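Local coordinates for protein NADH dehydrogenase, putative (Plasmodium falciparum, PDB 5JWC) that probably oxidises NADH with its bound FAD and passes the electrons to ubiquinone, as a type II NADH dehydrogenase of the malaria parasite, at residues 396-401 with 407-412; 494-497 with 501-504. All coordinates share one frame; numbering follows the deposited sequence.

Contact 1: residues 396-401 with 407-412; sequences NKKGEM and HDYLFE
Tyr409 of helix 403-416 meets the loop segment 396-401 through a Met-aromatic contact with Met401 and a hydrogen bond to the backbone of Asn396, joining loop to helix within the PfNDH2 helical insertion domain. The contact buries 192 Å² in all, and Tyr409 supplies just over half of it. Its CG stands anti to the backbone N (chi1 -173°), which sends the ring outward from the helix and lays its long axis towards Asn396. Three residues of the loop meet successive parts of this side chain. At its root, Met401 crosses it at about a right angle, with SD 3.8 Å from Tyr409 CB. The sulfur sits 4.8 Å from the ring centroid, in an oblique position. Over one face comes Lys398, whose CB is displaced towards the rim; the chain bends at chi2 and slides past the ring in the opposite direction, bringing CD to 4.2 Å from Tyr409 CD1. Outside the two segments, Ser369 and Leu372 of helix 369-374 also touch the tyrosine, and Ser369 OG accepts a bond from Lys398 N. The phenol oxygen has two polar partners, since Trp391 NE1 also bonds to it. Tyr409 OH itself donates to the backbone Asn396 O at 2.7 Å, with a C=O...O angle of 145° and the donor tilted 30° from the carbonyl plane.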
ATOM      1  N   ASN A 396     -45.340  11.172  27.102  1.00 44.64           N
ATOM      2  CA  ASN A 396     -45.466  12.540  27.596  1.00 44.46           C
ATOM      3  C   ASN A 396     -46.847  13.092  27.276  1.00 48.74           C
ATOM      4  O   ASN A 396     -46.989  14.270  26.917  1.00 45.08           O
ATOM      5  CB  ASN A 396     -44.395  13.458  26.989  1.00 40.95           C
ATOM      6  CG  ASN A 396     -42.988  13.081  27.396  1.00 45.97           C
ATOM      7  OD1 ASN A 396     -42.502  13.481  28.457  1.00 47.79           O
ATOM      8  ND2 ASN A 396     -42.313  12.322  26.541  1.00 40.74           N
ATOM      9  N   LYS A 397     -47.856  12.235  27.407  1.00 46.47           N
ATOM     10  CA  LYS A 397     -49.239  12.621  27.157  1.00 48.50           C
ATOM     11  C   LYS A 397     -49.618  13.745  28.116  1.00 47.43           C
ATOM     12  O   LYS A 397     -49.183  13.773  29.268  1.00 48.13           O
ATOM     13  CB  LYS A 397     -50.173  11.422  27.332  1.00 52.01           C
ATOM     14  CG  LYS A 397     -50.060  10.394  26.230  1.00 56.15           C
ATOM     15  CD  LYS A 397     -50.809   9.108  26.588  1.00 60.88           C
ATOM     16  CE  LYS A 397     -51.375   8.410  25.352  1.00 62.96           C
ATOM     17  NZ  LYS A 397     -51.079   6.937  25.361  1.00 65.49           N
ATOM     18  N   LYS A 398     -50.426  14.678  27.634  1.00 47.29           N
ATOM     19  CA  LYS A 398     -50.764  15.855  28.411  1.00 49.48           C
ATOM     20  C   LYS A 398     -52.217  16.226  28.152  1.00 46.78           C
ATOM     21  O   LYS A 398     -52.639  16.323  27.001  1.00 50.07           O
ATOM     22  CB  LYS A 398     -49.829  17.009  28.038  1.00 50.44           C
ATOM     23  CG  LYS A 398     -49.532  17.981  29.146  1.00 54.17           C
ATOM     24  CD  LYS A 398     -48.448  17.463  30.072  1.00 55.23           C
ATOM     25  CE  LYS A 398     -48.094  18.533  31.101  1.00 57.63           C
ATOM     26  NZ  LYS A 398     -47.366  17.989  32.283  1.00 61.76           N
ATOM     27  N   GLY A 399     -52.986  16.435  29.218  1.00 50.56           N
ATOM     28  CA  GLY A 399     -54.375  16.837  29.071  1.00 46.71           C
ATOM     29  C   GLY A 399     -54.471  18.280  28.618  1.00 53.39           C
ATOM     30  O   GLY A 399     -53.499  18.856  28.111  1.00 49.05           O
ATOM     31  N   GLU A 400     -55.639  18.882  28.813  1.00 51.46           N
ATOM     32  CA  GLU A 400     -55.851  20.253  28.384  1.00 48.06           C
ATOM     33  C   GLU A 400     -54.964  21.201  29.186  1.00 44.73           C
ATOM     34  O   GLU A 400     -54.889  21.115  30.402  1.00 41.45           O
ATOM     35  CB  GLU A 400     -57.324  20.638  28.527  1.00 53.95           C
ATOM     36  CG  GLU A 400     -57.648  22.044  28.051  1.00 57.16           C
ATOM     37  CD  GLU A 400     -59.139  22.367  28.133  1.00 68.09           C
ATOM     38  OE1 GLU A 400     -59.943  21.445  28.403  1.00 64.77           O
ATOM     39  OE2 GLU A 400     -59.500  23.548  27.927  1.00 70.38           O
ATOM     40  N   MET A 401     -54.283  22.103  28.494  1.00 43.05           N
ATOM     41  CA  MET A 401     -53.338  22.999  29.137  1.00 40.49           C
ATOM     42  C   MET A 401     -53.766  24.447  28.963  1.00 44.38           C
ATOM     43  O   MET A 401     -54.389  24.791  27.958  1.00 48.33           O
ATOM     44  CB  MET A 401     -51.937  22.819  28.549  1.00 43.70           C
ATOM     45  CG  MET A 401     -51.162  21.620  29.043  1.00 45.22           C
ATOM     46  SD  MET A 401     -49.747  21.305  27.952  1.00 45.64           S
ATOM     47  CE  MET A 401     -50.576  20.479  26.593  1.00 36.30           C
ATOM     48  N   HIS A 407     -46.871  26.576  26.760  1.00 43.52           N
ATOM     49  CA  HIS A 407     -45.561  27.182  26.610  1.00 42.84           C
ATOM     50  C   HIS A 407     -44.499  26.333  27.318  1.00 45.82           C
ATOM     51  O   HIS A 407     -43.458  26.006  26.742  1.00 41.71           O
ATOM     52  CB  HIS A 407     -45.591  28.607  27.164  1.00 40.88           C
ATOM     53  CG  HIS A 407     -44.244  29.247  27.286  1.00 44.29           C
ATOM     54  ND1 HIS A 407     -43.692  30.014  26.281  1.00 45.44           N
ATOM     55  CD2 HIS A 407     -43.333  29.223  28.287  1.00 44.41           C
ATOM     56  CE1 HIS A 407     -42.507  30.452  26.665  1.00 42.42           C
ATOM     57  NE2 HIS A 407     -42.262  29.985  27.877  1.00 48.26           N
ATOM     58  N   ASP A 408     -44.769  25.966  28.568  1.00 45.81           N
ATOM     59  CA  ASP A 408     -43.822  25.160  29.334  1.00 42.13           C
ATOM     60  C   ASP A 408     -43.611  23.773  28.719  1.00 38.04           C
ATOM     61  O   ASP A 408     -42.510  23.233  28.760  1.00 42.49           O
ATOM     62  CB  ASP A 408     -44.289  25.013  30.783  1.00 47.95           C
ATOM     63  CG  ASP A 408     -44.233  26.320  31.550  1.00 50.58           C
ATOM     64  OD1 ASP A 408     -43.591  27.282  31.070  1.00 56.37           O
ATOM     65  OD2 ASP A 408     -44.812  26.370  32.651  1.00 53.82           O
ATOM     66  N   TYR A 409     -44.673  23.207  28.165  1.00 35.12           N
ATOM     67  CA  TYR A 409     -44.616  21.915  27.502  1.00 36.96           C
ATOM     68  C   TYR A 409     -43.737  21.997  26.254  1.00 40.30           C
ATOM     69  O   TYR A 409     -42.884  21.141  26.036  1.00 36.56           O
ATOM     70  CB  TYR A 409     -46.013  21.442  27.122  1.00 35.24           C
ATOM     71  CG  TYR A 409     -46.066  20.029  26.565  1.00 39.96           C
ATOM     72  CD1 TYR A 409     -45.666  18.940  27.338  1.00 41.85           C
ATOM     73  CD2 TYR A 409     -46.554  19.777  25.287  1.00 40.54           C
ATOM     74  CE1 TYR A 409     -45.739  17.636  26.844  1.00 41.85           C
ATOM     75  CE2 TYR A 409     -46.626  18.482  24.782  1.00 36.13           C
ATOM     76  CZ  TYR A 409     -46.215  17.414  25.562  1.00 42.38           C
ATOM     77  OH  TYR A 409     -46.284  16.122  25.055  1.00 39.27           O
ATOM     78  N   LEU A 410     -43.978  23.013  25.425  1.00 36.39           N
ATOM     79  CA  LEU A 410     -43.163  23.242  24.236  1.00 39.39           C
ATOM     80  C   LEU A 410     -41.700  23.411  24.625  1.00 41.05           C
ATOM     81  O   LEU A 410     -40.805  22.886  23.964  1.00 37.24           O
ATOM     82  CB  LEU A 410     -43.634  24.472  23.467  1.00 36.33           C
ATOM     83  CG  LEU A 410     -45.038  24.426  22.875  1.00 39.96           C
ATOM     84  CD1 LEU A 410     -45.343  25.762  22.194  1.00 43.78           C
ATOM     85  CD2 LEU A 410     -45.227  23.261  21.920  1.00 37.23           C
ATOM     86  N   PHE A 411     -41.470  24.155  25.701  1.00 35.31           N
ATOM     87  CA  PHE A 411     -40.132  24.343  26.219  1.00 36.79           C
ATOM     88  C   PHE A 411     -39.474  22.998  26.541  1.00 41.81           C
ATOM     89  O   PHE A 411     -38.270  22.823  26.324  1.00 39.40           O
ATOM     90  CB  PHE A 411     -40.167  25.236  27.462  1.00 41.95           C
ATOM     91  CG  PHE A 411     -38.812  25.544  28.036  1.00 44.96           C
ATOM     92  CD1 PHE A 411     -38.124  26.676  27.654  1.00 50.21           C
ATOM     93  CD2 PHE A 411     -38.240  24.708  28.984  1.00 52.20           C
ATOM     94  CE1 PHE A 411     -36.884  26.964  28.184  1.00 49.20           C
ATOM     95  CE2 PHE A 411     -37.003  24.991  29.517  1.00 54.88           C
ATOM     96  CZ  PHE A 411     -36.324  26.120  29.114  1.00 52.44           C
ATOM     97  N   GLU A 412     -40.250  22.049  27.061  1.00 39.90           N
ATOM     98  CA  GLU A 412     -39.683  20.738  27.378  1.00 42.18           C
ATOM     99  C   GLU A 412     -39.289  19.997  26.106  1.00 36.74           C
ATOM    100  O   GLU A 412     -38.282  19.284  26.086  1.00 37.52           O
ATOM    101  CB  GLU A 412     -40.657  19.887  28.208  1.00 41.49           C
ATOM    102  CG  GLU A 412     -40.837  20.376  29.655  1.00 44.12           C
ATOM    103  CD  GLU A 412     -39.509  20.534  30.402  1.00 55.56           C
ATOM    104  OE1 GLU A 412     -38.672  19.604  30.337  1.00 59.23           O
ATOM    105  OE2 GLU A 412     -39.298  21.581  31.061  1.00 55.37           O
TER

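Contact 2: residues 494-497 with 501-504; sequences QLLL and SRFH. With TRT (fragment of triton X-100), chain H; TRT (fragment of triton X-100), chain J.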
ATOM      1  N   GLN A 494     -24.051  -2.749  -0.715  1.00 31.03           N
ATOM      2  CA  GLN A 494     -24.978  -1.715  -1.177  1.00 36.20           C
ATOM      3  C   GLN A 494     -24.630  -0.322  -0.641  1.00 34.58           C
ATOM      4  O   GLN A 494     -25.062   0.679  -1.209  1.00 32.40           O
ATOM      5  CB  GLN A 494     -26.407  -2.060  -0.791  1.00 35.98           C
ATOM      6  CG  GLN A 494     -26.900  -3.358  -1.391  1.00 40.44           C
ATOM      7  CD  GLN A 494     -28.251  -3.741  -0.822  1.00 47.28           C
ATOM      8  OE1 GLN A 494     -28.348  -4.613   0.040  1.00 45.44           O
ATOM      9  NE2 GLN A 494     -29.297  -3.084  -1.297  1.00 38.47           N
ATOM     10  N   LEU A 495     -23.878  -0.255   0.456  1.00 27.95           N
ATOM     11  CA  LEU A 495     -23.477   1.046   0.991  1.00 27.75           C
ATOM     12  C   LEU A 495     -22.238   1.627   0.286  1.00 28.63           C
ATOM     13  O   LEU A 495     -22.041   2.848   0.273  1.00 30.25           O
ATOM     14  CB  LEU A 495     -23.241   0.955   2.504  1.00 29.99           C
ATOM     15  CG  LEU A 495     -24.495   0.522   3.293  1.00 34.03           C
ATOM     16  CD1 LEU A 495     -24.205   0.441   4.790  1.00 34.92           C
ATOM     17  CD2 LEU A 495     -25.672   1.479   3.021  1.00 31.99           C
ATOM     18  N   LEU A 496     -21.423   0.770  -0.326  1.00 26.20           N
ATOM     19  CA  LEU A 496     -20.253   1.253  -1.056  1.00 28.39           C
ATOM     20  C   LEU A 496     -20.688   2.218  -2.189  1.00 30.27           C
ATOM     21  O   LEU A 496     -21.758   2.064  -2.751  1.00 29.49           O
ATOM     22  CB  LEU A 496     -19.452   0.066  -1.596  1.00 27.17           C
ATOM     23  CG  LEU A 496     -18.710  -0.740  -0.530  1.00 28.23           C
ATOM     24  CD1 LEU A 496     -18.124  -2.016  -1.140  1.00 26.20           C
ATOM     25  CD2 LEU A 496     -17.605   0.115   0.150  1.00 23.03           C
ATOM     26  N   LEU A 497     -19.865   3.218  -2.495  1.00 31.47           N
ATOM     27  CA  LEU A 497     -20.314   4.334  -3.348  1.00 31.33           C
ATOM     28  C   LEU A 497     -19.905   4.240  -4.821  1.00 37.69           C
ATOM     29  O   LEU A 497     -20.124   5.187  -5.585  1.00 32.51           O
ATOM     30  CB  LEU A 497     -19.806   5.648  -2.764  1.00 29.70           C
ATOM     31  CG  LEU A 497     -20.387   5.873  -1.358  1.00 30.74           C
ATOM     32  CD1 LEU A 497     -19.767   7.090  -0.738  1.00 28.57           C
ATOM     33  CD2 LEU A 497     -21.912   6.045  -1.443  1.00 33.71           C
ATOM     34  N   SER A 501     -15.443  -0.087  -6.082  1.00 28.27           N
ATOM     35  CA  SER A 501     -15.285  -0.534  -4.702  1.00 30.18           C
ATOM     36  C   SER A 501     -16.019  -1.853  -4.457  1.00 28.54           C
ATOM     37  O   SER A 501     -15.544  -2.696  -3.702  1.00 27.41           O
ATOM     38  CB  SER A 501     -15.780   0.535  -3.743  1.00 25.69           C
ATOM     39  OG  SER A 501     -14.928   1.665  -3.820  1.00 30.35           O
ATOM     40  N   ARG A 502     -17.173  -2.019  -5.087  1.00 26.62           N
ATOM     41  CA  ARG A 502     -17.950  -3.244  -4.940  1.00 28.53           C
ATOM     42  C   ARG A 502     -17.214  -4.418  -5.568  1.00 29.82           C
ATOM     43  O   ARG A 502     -17.228  -5.537  -5.038  1.00 28.03           O
ATOM     44  CB  ARG A 502     -19.335  -3.087  -5.583  1.00 28.07           C
ATOM     45  CG  ARG A 502     -20.227  -2.127  -4.826  1.00 28.59           C
ATOM     46  CD  ARG A 502     -21.567  -1.891  -5.522  1.00 29.63           C
ATOM     47  NE  ARG A 502     -22.326  -0.867  -4.804  1.00 34.47           N
ATOM     48  CZ  ARG A 502     -23.314  -0.141  -5.323  1.00 41.22           C
ATOM     49  NH1 ARG A 502     -23.701  -0.325  -6.577  1.00 36.00           N
ATOM     50  NH2 ARG A 502     -23.930   0.761  -4.568  1.00 42.48           N
ATOM     51  N   PHE A 503     -16.593  -4.153  -6.715  1.00 29.20           N
ATOM     52  CA  PHE A 503     -15.746  -5.131  -7.386  1.00 29.57           C
ATOM     53  C   PHE A 503     -14.659  -5.610  -6.411  1.00 28.45           C
ATOM     54  O   PHE A 503     -14.516  -6.802  -6.141  1.00 28.36           O
ATOM     55  CB  PHE A 503     -15.119  -4.500  -8.646  1.00 27.99           C
ATOM     56  CG  PHE A 503     -14.117  -5.386  -9.339  1.00 29.53           C
ATOM     57  CD1 PHE A 503     -14.534  -6.359 -10.221  1.00 32.58           C
ATOM     58  CD2 PHE A 503     -12.755  -5.251  -9.088  1.00 31.84           C
ATOM     59  CE1 PHE A 503     -13.609  -7.184 -10.864  1.00 35.58           C
ATOM     60  CE2 PHE A 503     -11.828  -6.068  -9.727  1.00 34.67           C
ATOM     61  CZ  PHE A 503     -12.264  -7.037 -10.612  1.00 30.67           C
ATOM     62  N   HIS A 504     -13.937  -4.667  -5.822  1.00 27.29           N
ATOM     63  CA  HIS A 504     -12.877  -5.016  -4.874  1.00 31.49           C
ATOM     64  C   HIS A 504     -13.398  -5.713  -3.609  1.00 28.43           C
ATOM     65  O   HIS A 504     -12.768  -6.644  -3.091  1.00 27.89           O
ATOM     66  CB  HIS A 504     -12.091  -3.767  -4.495  1.00 30.97           C
ATOM     67  CG  HIS A 504     -11.129  -3.334  -5.552  1.00 31.01           C
ATOM     68  ND1 HIS A 504      -9.893  -3.923  -5.706  1.00 29.19           N
ATOM     69  CD2 HIS A 504     -11.209  -2.364  -6.496  1.00 31.38           C
ATOM     70  CE1 HIS A 504      -9.253  -3.335  -6.707  1.00 33.42           C
ATOM     71  NE2 HIS A 504     -10.026  -2.388  -7.198  1.00 32.22           N
TER
HETATM   72  C25 TRT H 606     -23.041   4.305  -9.973  1.00 58.40           C
HETATM   73  O24 TRT H 606     -23.723   3.765  -8.862  1.00 60.78           O
HETATM   74  C23 TRT H 606     -22.901   3.441  -7.737  1.00 46.88           C
HETATM   75  C22 TRT H 606     -23.584   3.940  -6.487  1.00 47.19           C
HETATM   76  O21 TRT H 606     -24.763   3.112  -6.169  1.00 57.98           O
HETATM   77  C20 TRT H 606     -25.508   3.613  -5.073  1.00 55.87           C
HETATM   78  C19 TRT H 606     -26.860   2.896  -4.954  1.00 48.00           C
HETATM   79  O18 TRT H 606     -26.645   1.466  -4.844  1.00 53.42           O
HETATM   80  C17 TRT H 606     -27.730   0.741  -4.272  1.00 48.76           C
HETATM   81  C16 TRT H 606     -27.787  -0.687  -4.914  1.00 51.05           C
HETATM   82  O15 TRT H 606     -26.424  -1.207  -4.926  1.00 53.50           O
HETATM   83  C12 TRT H 606     -26.259  -2.578  -5.336  1.00 44.83           C
HETATM   84  C13 TRT H 606     -27.309  -3.260  -5.993  1.00 51.11           C
HETATM   85  C14 TRT H 606     -27.133  -4.588  -6.379  1.00 48.50           C
HETATM   86  C11 TRT H 606     -25.051  -3.233  -5.082  1.00 42.99           C
HETATM   87  C10 TRT H 606     -24.870  -4.569  -5.477  1.00 41.90           C
HETATM   88  C9  TRT H 606     -25.918  -5.240  -6.134  1.00 51.62           C
HETATM   89  C6  TRT H 606     -25.739  -6.700  -6.544  1.00 55.55           C
HETATM   90  C8  TRT H 606     -25.867  -6.806  -8.072  1.00 57.01           C
HETATM   91  C7  TRT H 606     -24.334  -7.159  -6.144  1.00 57.91           C
HETATM   92  C5  TRT H 606     -26.866  -7.620  -5.916  1.00 58.67           C
HETATM   93  C1  TRT H 606     -27.115  -7.778  -4.348  1.00 58.61           C
HETATM   94  C2  TRT H 606     -26.365  -9.013  -3.834  1.00 55.39           C
HETATM   95  C4  TRT H 606     -26.742  -6.590  -3.453  1.00 50.09           C
HETATM   96  C3  TRT H 606     -28.609  -7.999  -4.162  1.00 58.63           C
HETATM   97  C25 TRT J 608     -25.330   5.202   4.351  1.00 42.29           C
HETATM   98  O24 TRT J 608     -24.016   4.856   4.673  1.00 46.37           O
HETATM   99  C23 TRT J 608     -23.722   5.223   6.020  1.00 40.71           C
HETATM  100  C22 TRT J 608     -22.837   4.182   6.626  1.00 34.92           C
HETATM  101  O21 TRT J 608     -23.655   3.147   7.239  1.00 48.93           O
HETATM  102  C20 TRT J 608     -22.864   2.045   7.650  1.00 42.73           C
HETATM  103  C19 TRT J 608     -23.642   1.170   8.624  1.00 39.30           C
HETATM  104  O18 TRT J 608     -24.785   0.509   8.030  1.00 54.69           O
HETATM  105  C17 TRT J 608     -25.672   0.002   9.018  1.00 45.21           C
HETATM  106  C16 TRT J 608     -26.889  -0.675   8.321  1.00 46.73           C
HETATM  107  O15 TRT J 608     -27.888   0.302   7.903  1.00 54.67           O
HETATM  108  C12 TRT J 608     -28.448  -0.201   6.683  1.00 47.23           C
HETATM  109  C13 TRT J 608     -28.980  -1.519   6.691  1.00 59.36           C
HETATM  110  C14 TRT J 608     -29.498  -2.066   5.509  1.00 66.49           C
HETATM  111  C11 TRT J 608     -28.417   0.550   5.509  1.00 51.98           C
HETATM  112  C10 TRT J 608     -28.943   0.002   4.317  1.00 60.05           C
HETATM  113  C9  TRT J 608     -29.487  -1.305   4.318  1.00 63.25           C
HETATM  114  C6  TRT J 608     -30.049  -1.901   3.021  1.00 65.75           C
HETATM  115  C8  TRT J 608     -31.532  -1.498   2.823  1.00 68.06           C
HETATM  116  C7  TRT J 608     -29.243  -1.294   1.871  1.00 62.96           C
HETATM  117  C5  TRT J 608     -29.696  -3.451   3.004  1.00 56.99           C
HETATM  118  C1  TRT J 608     -30.757  -4.638   3.096  1.00 62.23           C
HETATM  119  C2  TRT J 608     -31.723  -4.540   4.294  1.00 65.73           C
HETATM  120  C4  TRT J 608     -31.486  -4.824   1.757  1.00 62.59           C
HETATM  121  C3  TRT J 608     -29.969  -5.919   3.316  1.00 59.44           C
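The guanidinium of Arg502 has ring carbon C11 and ether oxygen O15 of one Triton X-100 fragment (chain H) over one face: C11 lies 3.3 Å above the plane, offset towards the rim, and O15 is 3.3 Å from Arg502 CZ. The aryl ring itself is not stacked on the group, its plane being turned by about 45°. At the guanidinium edge, in plane, is C19 of the detergent's polyether chain. Leu496 O approaches obliquely and takes only a weak hydrogen bond from Arg502 NH2 (3.1 Å, N-H...O angle 129°). The same nitrogen is gripped more closely by the polyether, which bends round it: Arg502 NH2 donates to O18 of the chain H fragment at 2.8 Å and to its O21 at 3.0 Å. The arginine chain, extended from CG to NE, carries the charged end from helix 499-515 back across the turn to the end of helix 484-495. On the way its CG passes 4.0 Å from Leu496 CB.

Leu496 is the first residue to leave helical geometry after that helix, and its side chain turns to the second helix, where CD1 packs 3.7 Å from Ser501 O. The two segments thus flank the short turn joining helix 484-495 to helix 499-515 in the C-terminal domain. Ser501 OG is bonded to Glu84, while Trp499 gives Arg502 a cation-pi partner. Pointing away from segment 501-504, Leu495 sets CD1 3.3 Å from O18 of the second detergent fragment (chain J).

Two ether oxygens bonded to NH2 thus solvate the arginine's cation, while Leu495 offers apolar atoms to the second fragment, a mixture consistent with a membrane-facing region that accepts amphiphiles.

Both contacts join segments close in sequence, but in different parts of the chain, with centres 47 Å apart and no touch between them. Contact 1 is partly buried and peripheral, its centre about 34 Å from the centre of the chain, and sets an irregular loop against a helix. Contact 2 is buried, its centre about 19 Å from the chain's centre, and joins two consecutive helices of the C-terminal domain. Chemistry differs accordingly: a phenol hydroxyl on a backbone carbonyl, a thioether and a lysine's aliphatic chain join 396-401 to 407-412, whereas 494-497 and 501-504 share a cation with bound detergent. The second subunit reaches contact 2, at Phe503 and His504, but not contact 1.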